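Local coordinates for NAD-dependent aldehyde dehydrogenase (Burkholderia multivorans, PDB 5UJU), which probably oxidises aldehydes to carboxylic acids with NAD as the electron acceptor, as aldehyde dehydrogenases do, at residues Glu67-Pro71 and Asn266-Leu270; Ser140-Thr145 and Gly242-Pro246; Ala312-Thr316 and Ala548-Arg553; Asn322-Ser328 and Thr487-Thr493; Gly389-Val395 and Leu426-Ala430. All blocks are in the same frame, centred on the assembly; numbering follows the deposited sequence.

Contacts 2 and 4 are buried, whereas contacts 1, 3 and 5 are only partly so. Contacts 1 and 3 reach the same mixed sheet, through strands 268-270 and 313-317, while contact 4 pairs two adjacent inner strands of the other sheet. Contacts 1 and 2 touch where Leu270 CD2 lies 4.3 Å from Ile244 CG2, and helix 245-260 of contact 2 leads into strand 268-270. Chemistry follows place: backbone pairing dominates contact 4, an amide grips a strand in contact 1, a guanidinium stack marks contact 3, and prolines pack contacts 2 and 5. The contact 5 loop joins strands 418-421 and 440-445 at the edge of contact 4's sheet, the centres about 30 Å apart.

Contact 1 (Glu67-Pro71 and Asn266-Leu270); sequences ELDQP and NVVTL
Gln70 turns its CG between the backbone N and the carbonyl carbon (chi1 67°) and then runs out straight (chi2 -178°), which delivers its amide to the backbone of Leu270. The side chain stands in for a neighbouring strand: loop 67-71 meets strand 268-270 of the sheet that, as in other aldehyde dehydrogenases, probably belongs to the Rossmann-like NAD-binding domain, and both polar atoms of the amide engage one residue. Leu270 N donates to Gln70 OE1 at 2.9 Å, in the carbonyl plane and on a lone pair. In return, Gln70 NE2 donates to Leu270 O at 2.7 Å with an N-H...O angle of 172°. Two bonds to one residue hold the amide against rotation, and Gln70 OE1 also lies 3.4 Å from Thr269 CA.

Beside this grip, Leu68 crosses Leu270 at about a right angle, bringing its CD1 to 3.8 Å from Leu270 CB. At the other end Pro71 and Asn266 approach from opposite directions, while Asn266 OD1 accepts from Arg255 on helix 245-260. Arg255 also forms a salt bridge with Asp69, so it serves both segments. A water completes the junction, donating to Asp69 O at 2.8 Å and accepting from Asn266 ND2 at 3.2 Å.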
# COMPACT_ATOMS: atom_id res chain seq x y z
N GLU A 67 -22.76 23.67 -16.12
CA GLU A 67 -22.19 24.80 -15.39
C GLU A 67 -21.30 24.31 -14.24
O GLU A 67 -21.75 23.55 -13.38
CB GLU A 67 -23.31 25.69 -14.85
CG GLU A 67 -24.38 26.04 -15.89
CD GLU A 67 -25.75 26.29 -15.27
OE1 GLU A 67 -25.96 27.37 -14.70
OE2 GLU A 67 -26.63 25.39 -15.35
N LEU A 68 -20.04 24.72 -14.27
CA LEU A 68 -19.11 24.63 -13.15
C LEU A 68 -18.33 25.94 -13.05
O LEU A 68 -18.04 26.56 -14.08
CB LEU A 68 -18.12 23.47 -13.26
CG LEU A 68 -18.62 22.04 -13.32
CD1 LEU A 68 -17.50 21.16 -13.83
CD2 LEU A 68 -19.04 21.62 -11.92
N ASP A 69 -18.00 26.36 -11.83
CA ASP A 69 -17.20 27.56 -11.64
C ASP A 69 -15.72 27.25 -11.39
O ASP A 69 -15.05 27.95 -10.62
CB ASP A 69 -17.76 28.43 -10.52
CG ASP A 69 -17.77 27.73 -9.17
OD1 ASP A 69 -17.46 26.52 -9.11
OD2 ASP A 69 -18.04 28.42 -8.16
N GLN A 70 -15.19 26.21 -12.02
CA GLN A 70 -13.77 25.87 -11.99
C GLN A 70 -13.05 26.60 -13.11
O GLN A 70 -13.69 27.10 -14.04
CB GLN A 70 -13.59 24.34 -12.14
CG GLN A 70 -13.99 23.81 -13.49
CD GLN A 70 -13.86 22.29 -13.61
OE1 GLN A 70 -14.11 21.54 -12.66
NE2 GLN A 70 -13.50 21.82 -14.81
N PRO A 71 -11.72 26.69 -13.06
CA PRO A 71 -10.99 27.39 -14.13
C PRO A 71 -11.26 26.77 -15.49
O PRO A 71 -11.36 25.55 -15.61
CB PRO A 71 -9.52 27.24 -13.72
CG PRO A 71 -9.54 26.94 -12.28
CD PRO A 71 -10.81 26.17 -12.03
N ASN A 266 -12.49 23.93 -5.64
CA ASN A 266 -11.53 23.25 -6.51
C ASN A 266 -10.78 22.12 -5.82
O ASN A 266 -9.87 21.56 -6.43
CB ASN A 266 -10.55 24.26 -7.09
CG ASN A 266 -11.24 25.23 -8.00
OD1 ASN A 266 -12.18 24.86 -8.69
ND2 ASN A 266 -10.79 26.49 -8.00
N VAL A 267 -11.10 21.79 -4.56
CA VAL A 267 -10.68 20.49 -4.04
C VAL A 267 -11.09 19.37 -4.99
O VAL A 267 -10.36 18.40 -5.16
CB VAL A 267 -11.24 20.29 -2.61
CG1 VAL A 267 -11.09 18.82 -2.16
CG2 VAL A 267 -10.49 21.20 -1.63
N VAL A 268 -12.23 19.53 -5.69
CA VAL A 268 -12.67 18.55 -6.69
C VAL A 268 -12.98 19.28 -8.00
O VAL A 268 -13.80 20.21 -8.02
CB VAL A 268 -13.91 17.76 -6.23
CG1 VAL A 268 -14.37 16.81 -7.33
CG2 VAL A 268 -13.59 17.01 -4.95
N THR A 269 -12.33 18.85 -9.09
CA THR A 269 -12.57 19.43 -10.41
C THR A 269 -12.89 18.33 -11.42
O THR A 269 -12.64 17.14 -11.18
CB THR A 269 -11.37 20.25 -10.92
OG1 THR A 269 -10.18 19.46 -10.86
CG2 THR A 269 -11.19 21.52 -10.07
N LEU A 270 -13.43 18.74 -12.56
CA LEU A 270 -13.88 17.82 -13.60
C LEU A 270 -13.12 18.11 -14.88
O LEU A 270 -13.20 19.21 -15.42
CB LEU A 270 -15.39 17.97 -13.85
CG LEU A 270 -15.90 17.03 -14.95
CD1 LEU A 270 -16.18 15.65 -14.34
CD2 LEU A 270 -17.13 17.61 -15.67
O HOH W 1 -12.34 28.38 -10.03

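Contact 2 (Ser140-Thr145 and Gly242-Pro246); sequences SVMHTT and GAILP
Ser140 lays its CB against the CD2 branch of Leu245, 3.5 Å from Leu245 CD2, while its OG overlaps the proline ring next along, 3.4 Å from Pro246 CG. That hydroxyl is not left without a polar partner in this apolar setting, because it is hydrogen-bonded to Ile137 O one turn back in helix 134-145. On the same ring, Val141 presents CG2, its branch anti to the carbonyl carbon, at 3.6 Å from Pro246 CG. The ring is therefore touched by two consecutive residues, and Thr144 OG1 comes to 3.8 Å from Pro246 CG.

Thr144 also meets the loop before the helix. Its CB sits 3.4 Å from Gly242 O and 3.8 Å from Ala243 CA. With chi1 at 53° its OG1 folds back to Ser140 O, donating at 2.8 Å in the carbonyl plane on a lone pair. Satisfied within its own helix, the hydroxyl can lie against the carbon atoms of Ala243 and Pro246. Pro217 of helix 217-230 lies against both Thr145 and Pro246. The geometry is that of a helix end, helix 134-145, meeting the first turn of another, helix 245-260, with the Pro246 ring lying against Ser140, Val141 and Thr144 in this buried part of the aldehyde dehydrogenase fold.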
# COMPACT_ATOMS: atom_id res chain seq x y z
N SER A 140 -28.84 9.75 -15.84
CA SER A 140 -27.59 10.07 -16.53
C SER A 140 -26.76 8.83 -16.80
O SER A 140 -26.05 8.77 -17.81
CB SER A 140 -26.78 11.07 -15.70
OG SER A 140 -26.19 10.47 -14.56
N VAL A 141 -26.82 7.83 -15.92
CA VAL A 141 -26.13 6.57 -16.15
C VAL A 141 -26.81 5.78 -17.26
O VAL A 141 -26.14 5.24 -18.16
CB VAL A 141 -26.05 5.78 -14.82
CG1 VAL A 141 -25.72 4.29 -15.05
CG2 VAL A 141 -25.02 6.45 -13.88
N MET A 142 -28.14 5.74 -17.24
CA MET A 142 -28.90 5.02 -18.26
C MET A 142 -28.54 5.53 -19.66
O MET A 142 -28.26 4.73 -20.56
CB MET A 142 -30.40 5.18 -18.00
CG MET A 142 -31.31 4.56 -19.05
SD MET A 142 -33.06 4.75 -18.66
CE MET A 142 -33.78 4.13 -20.18
N HIS A 143 -28.51 6.85 -19.84
CA HIS A 143 -28.30 7.40 -21.17
C HIS A 143 -26.84 7.69 -21.47
O HIS A 143 -26.55 8.38 -22.45
CB HIS A 143 -29.18 8.63 -21.38
CG HIS A 143 -30.63 8.29 -21.48
ND1 HIS A 143 -31.15 7.64 -22.58
CD2 HIS A 143 -31.65 8.42 -20.60
CE1 HIS A 143 -32.44 7.43 -22.39
NE2 HIS A 143 -32.77 7.89 -21.20
N THR A 144 -25.92 7.15 -20.69
CA THR A 144 -24.54 7.09 -21.16
C THR A 144 -24.03 5.67 -21.26
O THR A 144 -23.37 5.32 -22.24
CB THR A 144 -23.58 7.91 -20.27
OG1 THR A 144 -23.74 7.52 -18.90
CG2 THR A 144 -23.87 9.38 -20.41
N THR A 145 -24.32 4.83 -20.26
CA THR A 145 -23.81 3.47 -20.22
C THR A 145 -24.71 2.46 -20.91
O THR A 145 -24.24 1.38 -21.28
CB THR A 145 -23.62 3.01 -18.77
OG1 THR A 145 -24.90 2.81 -18.16
CG2 THR A 145 -22.84 4.07 -17.98
N GLY A 242 -17.29 8.72 -22.93
CA GLY A 242 -18.63 8.24 -23.20
C GLY A 242 -19.58 8.27 -22.01
O GLY A 242 -20.77 7.99 -22.17
N ALA A 243 -19.08 8.61 -20.81
CA ALA A 243 -19.91 8.60 -19.60
C ALA A 243 -19.43 9.71 -18.66
O ALA A 243 -18.92 9.45 -17.58
CB ALA A 243 -19.88 7.26 -18.87
N ILE A 244 -19.61 10.96 -19.09
CA ILE A 244 -19.19 12.11 -18.28
C ILE A 244 -20.28 12.54 -17.30
O ILE A 244 -20.01 12.77 -16.13
CB ILE A 244 -18.79 13.29 -19.19
CG1 ILE A 244 -17.63 12.90 -20.11
CG2 ILE A 244 -18.43 14.53 -18.33
CD1 ILE A 244 -17.49 13.83 -21.32
N LEU A 245 -21.51 12.66 -17.79
CA LEU A 245 -22.58 13.27 -17.01
C LEU A 245 -22.73 12.71 -15.60
O LEU A 245 -22.88 13.52 -14.67
CB LEU A 245 -23.91 13.16 -17.77
CG LEU A 245 -25.05 13.97 -17.13
CD1 LEU A 245 -24.65 15.46 -17.01
CD2 LEU A 245 -26.39 13.85 -17.87
N PRO A 246 -22.71 11.39 -15.37
CA PRO A 246 -22.84 10.91 -13.98
C PRO A 246 -21.76 11.45 -13.05
O PRO A 246 -22.05 11.73 -11.89
CB PRO A 246 -22.76 9.37 -14.12
CG PRO A 246 -23.21 9.10 -15.50
CD PRO A 246 -22.71 10.26 -16.33

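Contact 3 (Ala312-Thr316 and Ala548-Arg553); sequences AQVYT and AFVANR
Strand 313-317, paired in parallel with strand 290-296, meets here the short helical stretch and type I turn (Val550 to Arg553) that lead into strand 554-562 of the same sheet. The principal element is a cation-pi stack. The Arg553 guanidinium lies flat on one face of the Tyr315 ring, planes 18° apart, with Arg553 CZ 3.9 Å from the ring centroid. Arg553 reaches there by an extended chain from CG to NE, and Arg553 NE donates to Phe549 O at 2.7 Å, in the guanidinium plane, which helps fix the rotation of the group.

At the strand's start, the Gln313 and Asn552 amides stack with their planes 20° apart. Gln313 NE2 donates to Asn552 O at 2.8 Å, although the N-H...O angle is only 130° and the donor stands above the carbonyl plane. Tyr315 OH donates to Gln313 OE1 at 2.9 Å and accepts from two waters, one of which also bonds Ala548 O and Asn552 N. The Asn552 OD1 end is taken by Arg205, and Ala548 and Asn552 also pack against the second subunit.

Asp294 and Asp228 both form salt bridges with Arg553 NH1. These acids balance the charge of the guanidinium and probably help hold it in place over the buried tyrosine ring.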
# COMPACT_ATOMS: atom_id res chain seq x y z
N ALA A 312 3.34 8.21 -8.57
CA ALA A 312 2.03 8.10 -7.95
C ALA A 312 1.83 6.69 -7.41
O ALA A 312 2.49 5.74 -7.83
CB ALA A 312 0.92 8.41 -8.96
N GLN A 313 0.91 6.58 -6.45
CA GLN A 313 0.32 5.31 -6.07
C GLN A 313 -0.82 5.01 -7.03
O GLN A 313 -1.76 5.82 -7.14
CB GLN A 313 -0.23 5.36 -4.66
CG GLN A 313 0.77 5.60 -3.62
CD GLN A 313 0.10 6.18 -2.41
OE1 GLN A 313 -1.06 5.86 -2.11
NE2 GLN A 313 0.77 7.09 -1.75
N VAL A 314 -0.75 3.88 -7.73
CA VAL A 314 -1.68 3.55 -8.80
C VAL A 314 -2.54 2.37 -8.38
O VAL A 314 -2.02 1.31 -8.00
CB VAL A 314 -0.92 3.25 -10.10
CG1 VAL A 314 -1.89 2.99 -11.24
CG2 VAL A 314 -0.02 4.42 -10.45
N TYR A 315 -3.86 2.55 -8.45
CA TYR A 315 -4.84 1.51 -8.16
C TYR A 315 -5.62 1.23 -9.44
O TYR A 315 -6.17 2.16 -10.04
CB TYR A 315 -5.79 1.95 -7.05
CG TYR A 315 -5.06 2.47 -5.83
CD1 TYR A 315 -4.71 1.60 -4.80
CD2 TYR A 315 -4.71 3.81 -5.72
CE1 TYR A 315 -4.04 2.05 -3.69
CE2 TYR A 315 -4.03 4.28 -4.60
CZ TYR A 315 -3.69 3.38 -3.59
OH TYR A 315 -3.03 3.81 -2.47
N THR A 316 -5.65 -0.03 -9.86
CA THR A 316 -6.18 -0.35 -11.18
C THR A 316 -7.22 -1.45 -11.07
O THR A 316 -7.11 -2.35 -10.24
CB THR A 316 -5.08 -0.81 -12.16
OG1 THR A 316 -4.39 -1.94 -11.62
CG2 THR A 316 -4.09 0.32 -12.45
N ALA A 548 -5.31 -1.92 2.58
CA ALA A 548 -4.31 -1.51 1.61
C ALA A 548 -4.87 -0.49 0.63
O ALA A 548 -4.12 0.31 0.07
CB ALA A 548 -3.76 -2.72 0.85
N PHE A 549 -6.19 -0.50 0.43
CA PHE A 549 -6.81 0.41 -0.52
C PHE A 549 -6.75 1.87 -0.06
O PHE A 549 -6.85 2.76 -0.91
CB PHE A 549 -8.26 0.00 -0.80
CG PHE A 549 -8.91 0.77 -1.92
CD1 PHE A 549 -8.50 0.60 -3.23
CD2 PHE A 549 -9.93 1.68 -1.66
CE1 PHE A 549 -9.10 1.30 -4.27
CE2 PHE A 549 -10.54 2.39 -2.69
CZ PHE A 549 -10.12 2.20 -4.00
N VAL A 550 -6.58 2.13 1.24
CA VAL A 550 -6.59 3.50 1.77
C VAL A 550 -5.34 3.87 2.58
O VAL A 550 -5.03 5.07 2.71
CB VAL A 550 -7.84 3.74 2.64
CG1 VAL A 550 -9.11 3.52 1.86
CG2 VAL A 550 -7.81 2.87 3.90
N ALA A 551 -4.61 2.92 3.16
CA ALA A 551 -3.61 3.24 4.18
C ALA A 551 -2.43 4.03 3.64
O ALA A 551 -1.71 4.65 4.42
CB ALA A 551 -3.08 1.97 4.84
N ASN A 552 -2.21 4.02 2.33
CA ASN A 552 -1.10 4.74 1.74
C ASN A 552 -1.50 6.12 1.20
O ASN A 552 -0.66 6.81 0.64
CB ASN A 552 -0.47 3.93 0.60
CG ASN A 552 1.03 4.03 0.58
OD1 ASN A 552 1.65 4.59 1.49
ND2 ASN A 552 1.64 3.49 -0.47
N ARG A 553 -2.78 6.50 1.30
CA ARG A 553 -3.22 7.76 0.70
C ARG A 553 -2.98 8.97 1.60
O ARG A 553 -3.19 10.11 1.15
CB ARG A 553 -4.70 7.69 0.32
CG ARG A 553 -5.04 6.48 -0.61
CD ARG A 553 -6.50 6.52 -1.06
NE ARG A 553 -6.85 5.33 -1.83
CZ ARG A 553 -7.08 5.30 -3.14
NH1 ARG A 553 -7.01 6.41 -3.88
NH2 ARG A 553 -7.38 4.14 -3.73
O HOH W 2 -3.80 3.07 0.01
O HOH W 3 -0.57 2.22 -2.50

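Contact 4 (Asn322-Ser328 and Thr487-Thr493); sequences NQIVIDS and TLSVYST
Ile324 and Tyr491 lock together on one side of this strand pair: the CG2 methyl of Ile324, the branch anti to its backbone N, abuts the rim of the Tyr491 ring in its plane, 3.7 Å from CE2. Further along the same face, Ile326 CG1 fits obliquely beside the ring, and Ile324 CG1 rests on the small Ser489, 4.0 Å from its CB. Helix 332-344 covers this face, touching both Ile326 and Tyr491, whose hydroxyl is bonded to Leu516 O. The reverse face carries Gln323, Val325, Leu488 and Val490. There Leu488 CD1 leans across to Gln323 CB at 3.9 Å, and Val490 CG2 approaches Val325 CB more loosely, at 4.3 Å. Helix 469-483 covers Gln323 and Val325, and helix 495-508 covers Val490.

Between the two faces the backbones run parallel, with a closest axis approach of 4.6 Å and an angle of 12°. Val325 N donates to Ser489 O at 2.8 Å, and Tyr491 N to Val325 O, each nearly straight on the carbonyl. Tyr491 O then takes both Asp327 N and Ser328 N, ending the regular pairing. Beyond it Asp327 OD2 accepts from Ser492 OG at 2.7 Å and from Ser328 OG, which arrive on opposite faces of the carboxylate, while Ser328 OG accepts from Thr493 N. At the opposite end Asn322 OD1 receives Thr487 N at 3.0 Å, and its ND2 is held by Cys351 O and Ala353 O.

These are two adjacent inner strands of the seven-stranded alpha/beta sheet, covered by helices on both faces, that in aldehyde dehydrogenases forms the core of the catalytic domain.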
# COMPACT_ATOMS: atom_id res chain seq x y z
N ASN A 322 -13.66 -14.25 -16.53
CA ASN A 322 -14.56 -14.81 -15.53
C ASN A 322 -15.08 -16.16 -16.00
O ASN A 322 -15.46 -16.33 -17.17
CB ASN A 322 -15.71 -13.86 -15.25
CG ASN A 322 -15.22 -12.52 -14.68
OD1 ASN A 322 -14.29 -12.49 -13.87
ND2 ASN A 322 -15.82 -11.43 -15.13
N GLN A 323 -15.12 -17.12 -15.08
CA GLN A 323 -15.22 -18.53 -15.42
C GLN A 323 -16.27 -19.22 -14.56
O GLN A 323 -16.49 -18.84 -13.40
CB GLN A 323 -13.87 -19.22 -15.22
CG GLN A 323 -12.82 -18.82 -16.25
CD GLN A 323 -11.42 -19.27 -15.87
OE1 GLN A 323 -10.93 -18.98 -14.77
NE2 GLN A 323 -10.79 -20.02 -16.76
N ILE A 324 -16.94 -20.21 -15.15
CA ILE A 324 -17.86 -21.10 -14.43
C ILE A 324 -17.39 -22.53 -14.65
O ILE A 324 -17.14 -22.93 -15.79
CB ILE A 324 -19.32 -20.95 -14.90
CG1 ILE A 324 -19.83 -19.52 -14.73
CG2 ILE A 324 -20.21 -21.89 -14.11
CD1 ILE A 324 -21.26 -19.36 -15.23
N VAL A 325 -17.28 -23.30 -13.57
CA VAL A 325 -16.95 -24.72 -13.63
C VAL A 325 -18.21 -25.49 -13.26
O VAL A 325 -18.72 -25.36 -12.14
CB VAL A 325 -15.79 -25.09 -12.70
CG1 VAL A 325 -15.64 -26.61 -12.64
CG2 VAL A 325 -14.47 -24.45 -13.17
N ILE A 326 -18.73 -26.28 -14.20
CA ILE A 326 -19.92 -27.09 -13.98
C ILE A 326 -19.49 -28.55 -13.81
O ILE A 326 -19.01 -29.18 -14.76
CB ILE A 326 -20.96 -26.95 -15.09
CG1 ILE A 326 -21.41 -25.49 -15.22
CG2 ILE A 326 -22.15 -27.83 -14.77
CD1 ILE A 326 -22.54 -25.25 -16.22
N ASP A 327 -19.67 -29.07 -12.61
CA ASP A 327 -19.33 -30.45 -12.29
C ASP A 327 -20.55 -31.32 -12.09
O ASP A 327 -20.58 -32.47 -12.56
CB ASP A 327 -18.49 -30.51 -11.01
CG ASP A 327 -18.31 -31.93 -10.50
OD1 ASP A 327 -17.51 -32.67 -11.12
OD2 ASP A 327 -18.99 -32.33 -9.53
N SER A 328 -21.55 -30.82 -11.36
CA SER A 328 -22.75 -31.57 -10.99
C SER A 328 -23.72 -30.60 -10.34
O SER A 328 -23.33 -29.53 -9.88
CB SER A 328 -22.40 -32.74 -10.05
OG SER A 328 -21.49 -32.33 -9.03
N THR A 487 -14.37 -13.01 -10.95
CA THR A 487 -15.24 -13.99 -10.32
C THR A 487 -14.96 -15.38 -10.87
O THR A 487 -14.55 -15.55 -12.02
CB THR A 487 -16.73 -13.66 -10.51
OG1 THR A 487 -17.06 -13.65 -11.90
CG2 THR A 487 -17.08 -12.28 -9.91
N LEU A 488 -15.20 -16.37 -10.01
CA LEU A 488 -15.17 -17.78 -10.35
C LEU A 488 -16.37 -18.44 -9.70
O LEU A 488 -16.63 -18.22 -8.51
CB LEU A 488 -13.87 -18.44 -9.88
CG LEU A 488 -13.80 -19.97 -10.01
CD1 LEU A 488 -13.77 -20.40 -11.49
CD2 LEU A 488 -12.59 -20.49 -9.23
N SER A 489 -17.10 -19.25 -10.46
CA SER A 489 -18.35 -19.86 -10.02
C SER A 489 -18.27 -21.37 -10.25
O SER A 489 -17.83 -21.81 -11.31
CB SER A 489 -19.54 -19.26 -10.79
OG SER A 489 -20.79 -19.76 -10.35
N VAL A 490 -18.68 -22.15 -9.26
CA VAL A 490 -18.59 -23.61 -9.37
C VAL A 490 -19.94 -24.23 -9.02
O VAL A 490 -20.61 -23.81 -8.07
CB VAL A 490 -17.47 -24.19 -8.49
CG1 VAL A 490 -17.71 -23.91 -7.02
CG2 VAL A 490 -17.31 -25.71 -8.74
N TYR A 491 -20.33 -25.24 -9.79
CA TYR A 491 -21.52 -26.04 -9.55
C TYR A 491 -21.06 -27.47 -9.32
O TYR A 491 -20.50 -28.10 -10.23
CB TYR A 491 -22.50 -25.97 -10.72
CG TYR A 491 -23.13 -24.63 -10.88
CD1 TYR A 491 -24.36 -24.35 -10.29
CD2 TYR A 491 -22.48 -23.61 -11.59
CE1 TYR A 491 -24.93 -23.09 -10.42
CE2 TYR A 491 -23.05 -22.35 -11.72
CZ TYR A 491 -24.28 -22.10 -11.13
OH TYR A 491 -24.86 -20.86 -11.26
N SER A 492 -21.27 -27.98 -8.10
CA SER A 492 -20.96 -29.37 -7.79
C SER A 492 -21.73 -29.79 -6.55
O SER A 492 -21.92 -29.00 -5.63
CB SER A 492 -19.46 -29.57 -7.55
OG SER A 492 -19.20 -30.93 -7.24
N THR A 493 -22.18 -31.05 -6.54
CA THR A 493 -22.74 -31.64 -5.33
C THR A 493 -21.72 -32.47 -4.56
O THR A 493 -22.09 -33.13 -3.59
CB THR A 493 -23.94 -32.52 -5.68
OG1 THR A 493 -23.50 -33.61 -6.49
CG2 THR A 493 -25.00 -31.70 -6.44
O HOH W 4 -17.92 -16.16 -13.18
O HOH W 5 -21.58 -35.42 -7.62

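Contact 5 (Gly389-Val395 and Leu426-Ala430); sequences GDPARSV and LQHPA
Apolar packing carries much of this contact. Leu426 directs CD1 at the first turn of helix 391-398, 3.8 Å from Pro391 CA, and Pro391 CG faces Leu426 CB, so the ring fills the bend between Leu426 and Pro429. Pro429 in turn sets its CG over Ala392, 4.0 Å from Ala392 CA, and its CD against Val395.

Two van der Waals contacts set carbon against backbone carbonyl oxygens: Leu426 CD2 reaches Gly389 O at 3.4 Å, and Pro391 CB comes to 3.2 Å from Gln427 O.

The third kind is CH-pi. Val395 CG1, anti to the carbonyl carbon (chi1 -73°), lies over one face of the His428 ring, 3.8 Å from its centroid and 23° off the normal. The imidazole is kept from turning by Ala430 N, which donates to His428 ND1 at 3.1 Å in the ring plane, and Phe431 meets it edge-to-face.

Hydrogen bonds run within a segment or to residues nearby. Asp390 OD2 accepts from Arg393 N at 3.0 Å, capping the helix, and Ser394 OG goes just outside, to Leu387 O. Together these give an N-capped helix, its start marked by the Asp390-Pro391 pair, whose first turn receives the loop joining strands 418-421 and 440-445 at the edge of the second sheet.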
# COMPACT_ATOMS: atom_id res chain seq x y z
N GLY A 389 -34.95 -13.12 -25.81
CA GLY A 389 -35.33 -13.03 -27.22
C GLY A 389 -36.41 -12.00 -27.53
O GLY A 389 -36.49 -11.50 -28.65
N ASP A 390 -37.28 -11.69 -26.56
CA ASP A 390 -38.42 -10.82 -26.79
C ASP A 390 -38.14 -9.42 -26.28
O ASP A 390 -37.84 -9.26 -25.09
CB ASP A 390 -39.67 -11.36 -26.13
CG ASP A 390 -40.84 -10.43 -26.30
OD1 ASP A 390 -41.22 -10.22 -27.47
OD2 ASP A 390 -41.35 -9.88 -25.30
N PRO A 391 -38.22 -8.37 -27.12
CA PRO A 391 -37.94 -7.01 -26.63
C PRO A 391 -38.72 -6.59 -25.39
O PRO A 391 -38.11 -6.16 -24.40
CB PRO A 391 -38.30 -6.13 -27.84
CG PRO A 391 -38.14 -7.03 -29.02
CD PRO A 391 -38.54 -8.40 -28.55
N ALA A 392 -40.05 -6.73 -25.39
CA ALA A 392 -40.83 -6.25 -24.25
C ALA A 392 -40.44 -6.98 -22.97
O ALA A 392 -40.34 -6.36 -21.91
CB ALA A 392 -42.33 -6.40 -24.52
N ARG A 393 -40.20 -8.29 -23.04
CA ARG A 393 -39.88 -9.06 -21.85
C ARG A 393 -38.40 -8.97 -21.46
O ARG A 393 -38.05 -9.34 -20.34
CB ARG A 393 -40.26 -10.54 -22.04
CG ARG A 393 -41.76 -10.78 -22.10
CD ARG A 393 -42.12 -12.26 -22.05
NE ARG A 393 -41.82 -12.97 -23.29
CZ ARG A 393 -40.74 -13.72 -23.49
NH1 ARG A 393 -39.85 -13.88 -22.52
NH2 ARG A 393 -40.55 -14.34 -24.66
N SER A 394 -37.54 -8.44 -22.34
CA SER A 394 -36.11 -8.49 -22.08
C SER A 394 -35.44 -7.15 -21.85
O SER A 394 -34.34 -7.13 -21.29
CB SER A 394 -35.38 -9.16 -23.25
OG SER A 394 -36.10 -10.31 -23.70
N VAL A 395 -36.04 -6.03 -22.27
CA VAL A 395 -35.29 -4.77 -22.31
C VAL A 395 -34.86 -4.34 -20.92
O VAL A 395 -33.78 -3.77 -20.74
CB VAL A 395 -36.08 -3.65 -23.01
CG1 VAL A 395 -36.11 -3.89 -24.52
CG2 VAL A 395 -37.47 -3.48 -22.42
N LEU A 426 -32.78 -6.42 -31.40
CA LEU A 426 -34.13 -6.19 -30.93
C LEU A 426 -34.54 -4.74 -31.20
O LEU A 426 -33.70 -3.83 -31.16
CB LEU A 426 -34.26 -6.49 -29.43
CG LEU A 426 -33.87 -7.87 -28.86
CD1 LEU A 426 -34.30 -7.98 -27.42
CD2 LEU A 426 -34.47 -9.01 -29.70
N GLN A 427 -35.82 -4.54 -31.48
CA GLN A 427 -36.40 -3.20 -31.57
C GLN A 427 -36.96 -2.88 -30.20
O GLN A 427 -37.89 -3.54 -29.73
CB GLN A 427 -37.48 -3.11 -32.66
CG GLN A 427 -38.10 -1.71 -32.79
CD GLN A 427 -37.13 -0.67 -33.30
OE1 GLN A 427 -36.05 -0.99 -33.77
NE2 GLN A 427 -37.51 0.61 -33.19
N HIS A 428 -36.36 -1.89 -29.54
CA HIS A 428 -36.82 -1.49 -28.22
C HIS A 428 -38.22 -0.91 -28.33
O HIS A 428 -38.45 -0.01 -29.15
CB HIS A 428 -35.87 -0.46 -27.60
CG HIS A 428 -36.02 -0.31 -26.12
ND1 HIS A 428 -37.18 0.15 -25.54
CD2 HIS A 428 -35.17 -0.58 -25.10
CE1 HIS A 428 -37.03 0.16 -24.22
NE2 HIS A 428 -35.82 -0.27 -23.93
N PRO A 429 -39.18 -1.37 -27.53
CA PRO A 429 -40.56 -0.89 -27.69
C PRO A 429 -40.73 0.60 -27.39
O PRO A 429 -41.69 1.20 -27.89
CB PRO A 429 -41.36 -1.74 -26.70
CG PRO A 429 -40.45 -2.88 -26.34
CD PRO A 429 -39.06 -2.36 -26.44
N ALA A 430 -39.85 1.20 -26.59
CA ALA A 430 -40.00 2.59 -26.18
C ALA A 430 -38.95 3.53 -26.76
O ALA A 430 -39.17 4.75 -26.75
CB ALA A 430 -39.94 2.70 -24.65